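PDB 6KHO: tryptophan decarboxylase 1 from Oryza sativa subsp. japonica, which decarboxylates L-tryptophan to tryptamine and 5-hydroxy-L-tryptophan to serotonin, working as a homodimer with pyridoxal 5'-phosphate as cofactor. Local coordinates for residues 38-43 and 82-87; 203-208 and 224-229. All blocks are in the same frame, centred on the assembly; numbering follows the deposited sequence.

How the contacts relate
The two contacts illustrate how one chain can build very different joints far from its cofactor. Contact 1 pairs two helices of the N-terminal part, 27-47 and 77-88, whereas contact 2 ties strand 205-210 of the large seven-stranded sheet to the connection that follows helix 215-223. They lie on opposite sides of the chain's centre, with their own centres 48 Å apart and their nearest atoms about 36 Å apart, and contact 1 closes along the chain before contact 2 begins. Neither belongs to the pyridoxal-5'-phosphate pocket, although His-214 of that pocket falls between the two segments of contact 2. Both also touch the second subunit of the homodimer.

Contact 1 of 2, residues 38-43 and 82-87; sequences VDFISD and KELRSS
Leu-84 meets Phe-40 through one methyl group, which settles over the middle of the ring. Its CD2 lies 3.7 Å from the ring centroid and only 6° off the ring normal, a nearly perpendicular CH-pi contact in which the methyl is almost equally far from all six ring carbons. Phe-40 reaches this place because its CG is anti to the backbone N (chi1 169°), swinging the ring out into the gap between the helices. One residue on, Arg-85 approaches the same ring from another direction. Its side chain bends at chi3 and runs antiparallel alongside the phenylalanine side chain, with CZ at the ring's edge, 3.9 Å from Phe-40 CD1. Seen from the arginine, that edge carbon sits over the centre of one guanidinium face, the two planes standing 88° apart; the arrangement is T-shaped. The NH2 end of the guanidinium then turns to Asp-43, and Arg-85 NH2 forms a salt bridge of 2.8 Å with Asp-43 OD2. The carboxylate comes to the guanidinium edge, but its plane is well tilted, and a single close N-O pair carries the bridge. The arginine is thus held at an edge by charge and across a face by the ring; Asp-43 and Arg-85 are exposed, whereas Phe-40 and Leu-84 are buried. Ile-118 of the second subunit also packs on Phe-40. With segment axes 12.0 Å apart and the helices roughly parallel, long side chains span the gap, joining two helices of the N-terminal region characteristic of group II decarboxylases, and this helical region also packs on the second subunit.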
loop_
_atom_site.group_PDB
_atom_site.type_symbol
_atom_site.label_atom_id
_atom_site.label_comp_id
_atom_site.label_asym_id
_atom_site.label_seq_id
_atom_site.Cartn_x
_atom_site.Cartn_y
_atom_site.Cartn_z
ATOM N N VAL A 38 -18.141 -8.368 -13.872
ATOM C CA VAL A 38 -18.562 -7.172 -14.601
ATOM C C VAL A 38 -20.076 -7.016 -14.543
ATOM O O VAL A 38 -20.595 -5.901 -14.393
ATOM C CB VAL A 38 -18.053 -7.211 -16.053
ATOM C CG1 VAL A 38 -18.708 -6.117 -16.887
ATOM C CG2 VAL A 38 -16.525 -7.068 -16.090
ATOM N N ASP A 39 -20.805 -8.129 -14.660
ATOM C CA ASP A 39 -22.258 -8.088 -14.531
ATOM C C ASP A 39 -22.672 -7.573 -13.158
ATOM O O ASP A 39 -23.578 -6.737 -13.047
ATOM C CB ASP A 39 -22.843 -9.475 -14.771
ATOM C CG ASP A 39 -22.826 -9.869 -16.237
ATOM O OD1 ASP A 39 -22.687 -8.972 -17.095
ATOM O OD2 ASP A 39 -22.953 -11.074 -16.528
ATOM N N PHE A 40 -22.043 -8.094 -12.096
ATOM C CA PHE A 40 -22.298 -7.559 -10.761
ATOM C C PHE A 40 -22.083 -6.052 -10.726
ATOM O O PHE A 40 -22.895 -5.318 -10.149
ATOM C CB PHE A 40 -21.404 -8.221 -9.707
ATOM C CG PHE A 40 -21.452 -7.521 -8.363
ATOM C CD1 PHE A 40 -22.489 -7.775 -7.473
ATOM C CD2 PHE A 40 -20.496 -6.563 -8.016
ATOM C CE1 PHE A 40 -22.555 -7.114 -6.248
ATOM C CE2 PHE A 40 -20.566 -5.896 -6.801
ATOM C CZ PHE A 40 -21.597 -6.171 -5.918
ATOM N N ILE A 41 -20.976 -5.574 -11.317
ATOM C CA ILE A 41 -20.661 -4.145 -11.243
ATOM C C ILE A 41 -21.721 -3.326 -11.974
ATOM O O ILE A 41 -22.170 -2.285 -11.480
ATOM C CB ILE A 41 -19.248 -3.866 -11.798
ATOM C CG1 ILE A 41 -18.164 -4.404 -10.860
ATOM C CG2 ILE A 41 -19.037 -2.381 -11.997
ATOM C CD1 ILE A 41 -16.813 -4.563 -11.545
ATOM N N SER A 42 -22.136 -3.776 -13.163
ATOM C CA SER A 42 -23.202 -3.080 -13.883
ATOM C C SER A 42 -24.473 -3.010 -13.043
ATOM O O SER A 42 -25.100 -1.952 -12.944
ATOM C CB SER A 42 -23.497 -3.778 -15.214
ATOM O OG SER A 42 -22.326 -3.880 -15.995
ATOM N N ASP A 43 -24.869 -4.139 -12.443
ATOM C CA ASP A 43 -26.059 -4.163 -11.598
ATOM C C ASP A 43 -25.885 -3.268 -10.382
ATOM O O ASP A 43 -26.832 -2.607 -9.938
ATOM C CB ASP A 43 -26.348 -5.584 -11.133
ATOM C CG ASP A 43 -26.741 -6.496 -12.261
ATOM O OD1 ASP A 43 -27.056 -5.972 -13.356
ATOM O OD2 ASP A 43 -26.726 -7.734 -12.050
ATOM N N LYS A 82 -22.910 -15.133 -5.175
ATOM C CA LYS A 82 -24.175 -15.050 -4.446
ATOM C C LYS A 82 -23.951 -14.598 -3.005
ATOM O O LYS A 82 -24.707 -13.769 -2.485
ATOM C CB LYS A 82 -24.920 -16.389 -4.482
ATOM C CG LYS A 82 -26.277 -16.328 -3.769
ATOM C CD LYS A 82 -26.995 -17.669 -3.812
ATOM C CE LYS A 82 -28.458 -17.552 -3.373
ATOM N NZ LYS A 82 -29.258 -18.675 -3.964
ATOM N N GLU A 83 -22.913 -15.120 -2.347
ATOM C CA GLU A 83 -22.597 -14.662 -0.990
ATOM C C GLU A 83 -22.151 -13.207 -0.975
ATOM O O GLU A 83 -22.468 -12.477 -0.031
ATOM C CB GLU A 83 -21.545 -15.578 -0.358
ATOM C CG GLU A 83 -22.045 -17.043 -0.300
ATOM C CD GLU A 83 -21.150 -17.973 0.506
ATOM O OE1 GLU A 83 -19.981 -17.625 0.762
ATOM O OE2 GLU A 83 -21.619 -19.069 0.881
ATOM N N LEU A 84 -21.441 -12.760 -2.012
ATOM C CA LEU A 84 -21.171 -11.333 -2.156
ATOM C C LEU A 84 -22.466 -10.526 -2.132
ATOM O O LEU A 84 -22.584 -9.531 -1.404
ATOM C CB LEU A 84 -20.408 -11.079 -3.457
ATOM C CG LEU A 84 -20.156 -9.612 -3.777
ATOM C CD1 LEU A 84 -19.123 -9.036 -2.811
ATOM C CD2 LEU A 84 -19.707 -9.459 -5.223
ATOM N N ARG A 85 -23.451 -10.936 -2.931
ATOM C CA ARG A 85 -24.681 -10.158 -3.033
ATOM C C ARG A 85 -25.541 -10.282 -1.781
ATOM O O ARG A 85 -26.226 -9.319 -1.413
ATOM C CB ARG A 85 -25.486 -10.585 -4.263
ATOM C CG ARG A 85 -24.729 -10.442 -5.578
ATOM C CD ARG A 85 -25.432 -11.137 -6.731
ATOM N NE ARG A 85 -25.852 -10.165 -7.738
ATOM C CZ ARG A 85 -25.288 -10.019 -8.937
ATOM N NH1 ARG A 85 -24.269 -10.797 -9.305
ATOM N NH2 ARG A 85 -25.755 -9.092 -9.773
ATOM N N SER A 86 -25.524 -11.445 -1.125
ATOM C CA SER A 86 -26.426 -11.724 -0.007
ATOM C C SER A 86 -25.895 -11.244 1.337
ATOM O O SER A 86 -26.676 -10.779 2.173
ATOM C CB SER A 86 -26.704 -13.226 0.102
ATOM O OG SER A 86 -27.437 -13.685 -1.009
ATOM N N SER A 87 -24.588 -11.372 1.576
ATOM C CA SER A 87 -24.025 -11.118 2.894
ATOM C C SER A 87 -23.069 -9.937 2.949
ATOM O O SER A 87 -22.966 -9.295 3.997
ATOM C CB SER A 87 -23.295 -12.364 3.402
ATOM O OG SER A 87 -24.199 -13.445 3.557
#

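Contact 2 of 2, residues 203-208 and 224-229; sequences HRLAVY and AGFDPA
Val-207 and Leu-205 press on Phe-226 in the apolar part of this contact, both from the same strand. The closer is Val-207, whose CG1 lies over one face of the phenyl ring, displaced toward the rim: it is 3.7 Å from the centroid, 23° off the normal, and 3.4 Å from CE2, a CH-pi contact at close range. Having CG1 anti to the carbonyl carbon (chi1 -55°) aims this branch at the ring. Leu-205 uses mainly its CB, 3.7 Å from Phe-226 CE2, while its CD1 approaches the same ring carbon at slightly longer range. The CD2-CE2 side of the ring therefore receives both aliphatic residues. Leu-183 and Arg-187 of helix 175-194 also pack against Phe-226, enclosing it between helix and sheet.

This is the inside of a right-handed beta-alpha-beta crossover of the fold type I family: strand 205-210 leads through helix 215-223 to the neighbouring parallel strand 231-234 at the sheet's edge, and the phenylalanine sits on the returning loop. Gly-225, with positive phi (96°), ends the helix in a Schellman motif just before it.

Polar links run through the backbone and a water. That water donates to Leu-205 O at 2.8 Å and accepts from Asp-227 N at 2.7 Å, bridging strand and loop. The carboxylate of Asp-227 is divided between two tasks: OD1 uses its anti lone pair to accept from Ala-229 N at 2.9 Å, forming an Asx turn, and OD2 accepts from Val-199 N of the second subunit. Beside it, His-203 brings its CB within 4.3 Å of Asp-227 OD2, while its imidazole turns aside, with ND1 hydrogen-bonded to Ala-200 O.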
loop_
_atom_site.group_PDB
_atom_site.type_symbol
_atom_site.label_atom_id
_atom_site.label_comp_id
_atom_site.label_asym_id
_atom_site.label_seq_id
_atom_site.Cartn_x
_atom_site.Cartn_y
_atom_site.Cartn_z
ATOM N N HIS A 203 15.489 13.590 20.398
ATOM C CA HIS A 203 14.543 14.264 21.286
ATOM C C HIS A 203 14.645 15.787 21.222
ATOM O O HIS A 203 13.855 16.474 21.875
ATOM C CB HIS A 203 14.740 13.786 22.724
ATOM C CG HIS A 203 15.920 14.404 23.403
ATOM N ND1 HIS A 203 17.220 14.075 23.078
ATOM C CD2 HIS A 203 16.001 15.339 24.377
ATOM C CE1 HIS A 203 18.050 14.782 23.823
ATOM N NE2 HIS A 203 17.336 15.558 24.619
ATOM N N ARG A 204 15.573 16.336 20.442
ATOM C CA ARG A 204 15.664 17.775 20.273
ATOM C C ARG A 204 15.042 18.284 18.977
ATOM O O ARG A 204 14.973 19.502 18.787
ATOM C CB ARG A 204 17.130 18.220 20.346
ATOM C CG ARG A 204 17.730 18.106 21.746
ATOM C CD ARG A 204 19.014 18.925 21.884
ATOM N NE ARG A 204 19.950 18.697 20.779
ATOM C CZ ARG A 204 20.278 19.607 19.860
ATOM N NH1 ARG A 204 19.754 20.828 19.901
ATOM N NH2 ARG A 204 21.142 19.303 18.894
ATOM N N LEU A 205 14.584 17.398 18.086
ATOM C CA LEU A 205 13.956 17.825 16.841
ATOM C C LEU A 205 12.498 18.203 17.073
ATOM O O LEU A 205 11.776 17.534 17.814
ATOM C CB LEU A 205 14.035 16.713 15.781
ATOM C CG LEU A 205 15.409 16.101 15.473
ATOM C CD1 LEU A 205 15.350 15.247 14.197
ATOM C CD2 LEU A 205 16.482 17.180 15.323
ATOM N N ALA A 206 12.054 19.259 16.405
ATOM C CA ALA A 206 10.672 19.698 16.514
ATOM C C ALA A 206 10.030 19.774 15.138
ATOM O O ALA A 206 10.698 20.073 14.143
ATOM C CB ALA A 206 10.572 21.069 17.198
ATOM N N VAL A 207 8.713 19.519 15.095
ATOM C CA VAL A 207 7.926 19.569 13.868
ATOM C C VAL A 207 6.641 20.347 14.131
ATOM O O VAL A 207 6.172 20.451 15.269
ATOM C CB VAL A 207 7.603 18.160 13.307
ATOM C CG1 VAL A 207 8.874 17.361 13.118
ATOM C CG2 VAL A 207 6.646 17.410 14.220
ATOM N N TYR A 208 6.070 20.892 13.049
ATOM C CA TYR A 208 5.018 21.902 13.121
ATOM C C TYR A 208 3.921 21.649 12.096
ATOM O O TYR A 208 4.198 21.366 10.926
ATOM C CB TYR A 208 5.582 23.315 12.885
ATOM C CG TYR A 208 6.782 23.593 13.746
ATOM C CD1 TYR A 208 8.040 23.130 13.377
ATOM C CD2 TYR A 208 6.661 24.297 14.946
ATOM C CE1 TYR A 208 9.141 23.345 14.169
ATOM C CE2 TYR A 208 7.771 24.525 15.751
ATOM C CZ TYR A 208 9.007 24.045 15.350
ATOM O OH TYR A 208 10.127 24.253 16.115
ATOM N N ALA A 224 8.012 7.960 12.866
ATOM C CA ALA A 224 9.398 8.295 12.557
ATOM C C ALA A 224 10.237 8.590 13.799
ATOM O O ALA A 224 11.447 8.816 13.669
ATOM C CB ALA A 224 9.441 9.494 11.606
ATOM N N GLY A 225 9.642 8.592 14.989
ATOM C CA GLY A 225 10.405 8.700 16.219
ATOM C C GLY A 225 10.542 10.089 16.800
ATOM O O GLY A 225 11.371 10.280 17.703
ATOM N N PHE A 226 9.773 11.063 16.323
ATOM C CA PHE A 226 9.812 12.385 16.927
ATOM C C PHE A 226 9.169 12.341 18.308
ATOM O O PHE A 226 8.198 11.614 18.532
ATOM C CB PHE A 226 9.080 13.400 16.058
ATOM C CG PHE A 226 9.819 13.770 14.798
ATOM C CD1 PHE A 226 9.624 13.050 13.629
ATOM C CD2 PHE A 226 10.721 14.817 14.797
ATOM C CE1 PHE A 226 10.294 13.387 12.466
ATOM C CE2 PHE A 226 11.405 15.159 13.644
ATOM C CZ PHE A 226 11.189 14.449 12.474
ATOM N N ASP A 227 9.701 13.139 19.227
ATOM C CA ASP A 227 9.155 13.172 20.579
ATOM C C ASP A 227 7.777 13.827 20.574
ATOM O O ASP A 227 7.622 14.923 20.024
ATOM C CB ASP A 227 10.084 13.934 21.514
ATOM C CG ASP A 227 9.816 13.616 22.967
ATOM O OD1 ASP A 227 8.752 14.026 23.489
ATOM O OD2 ASP A 227 10.655 12.920 23.565
ATOM N N PRO A 228 6.761 13.201 21.175
ATOM C CA PRO A 228 5.424 13.831 21.201
ATOM C C PRO A 228 5.402 15.211 21.839
ATOM O O PRO A 228 4.560 16.037 21.466
ATOM C CB PRO A 228 4.580 12.826 22.001
ATOM C CG PRO A 228 5.280 11.510 21.805
ATOM C CD PRO A 228 6.751 11.851 21.765
ATOM N N ALA A 229 6.308 15.493 22.778
ATOM C CA ALA A 229 6.386 16.827 23.369
ATOM C C ALA A 229 6.859 17.883 22.378
ATOM O O ALA A 229 6.668 19.076 22.623
ATOM C CB ALA A 229 7.316 16.811 24.579
HETATM O O HOH W 1 11.716 14.876 18.663
#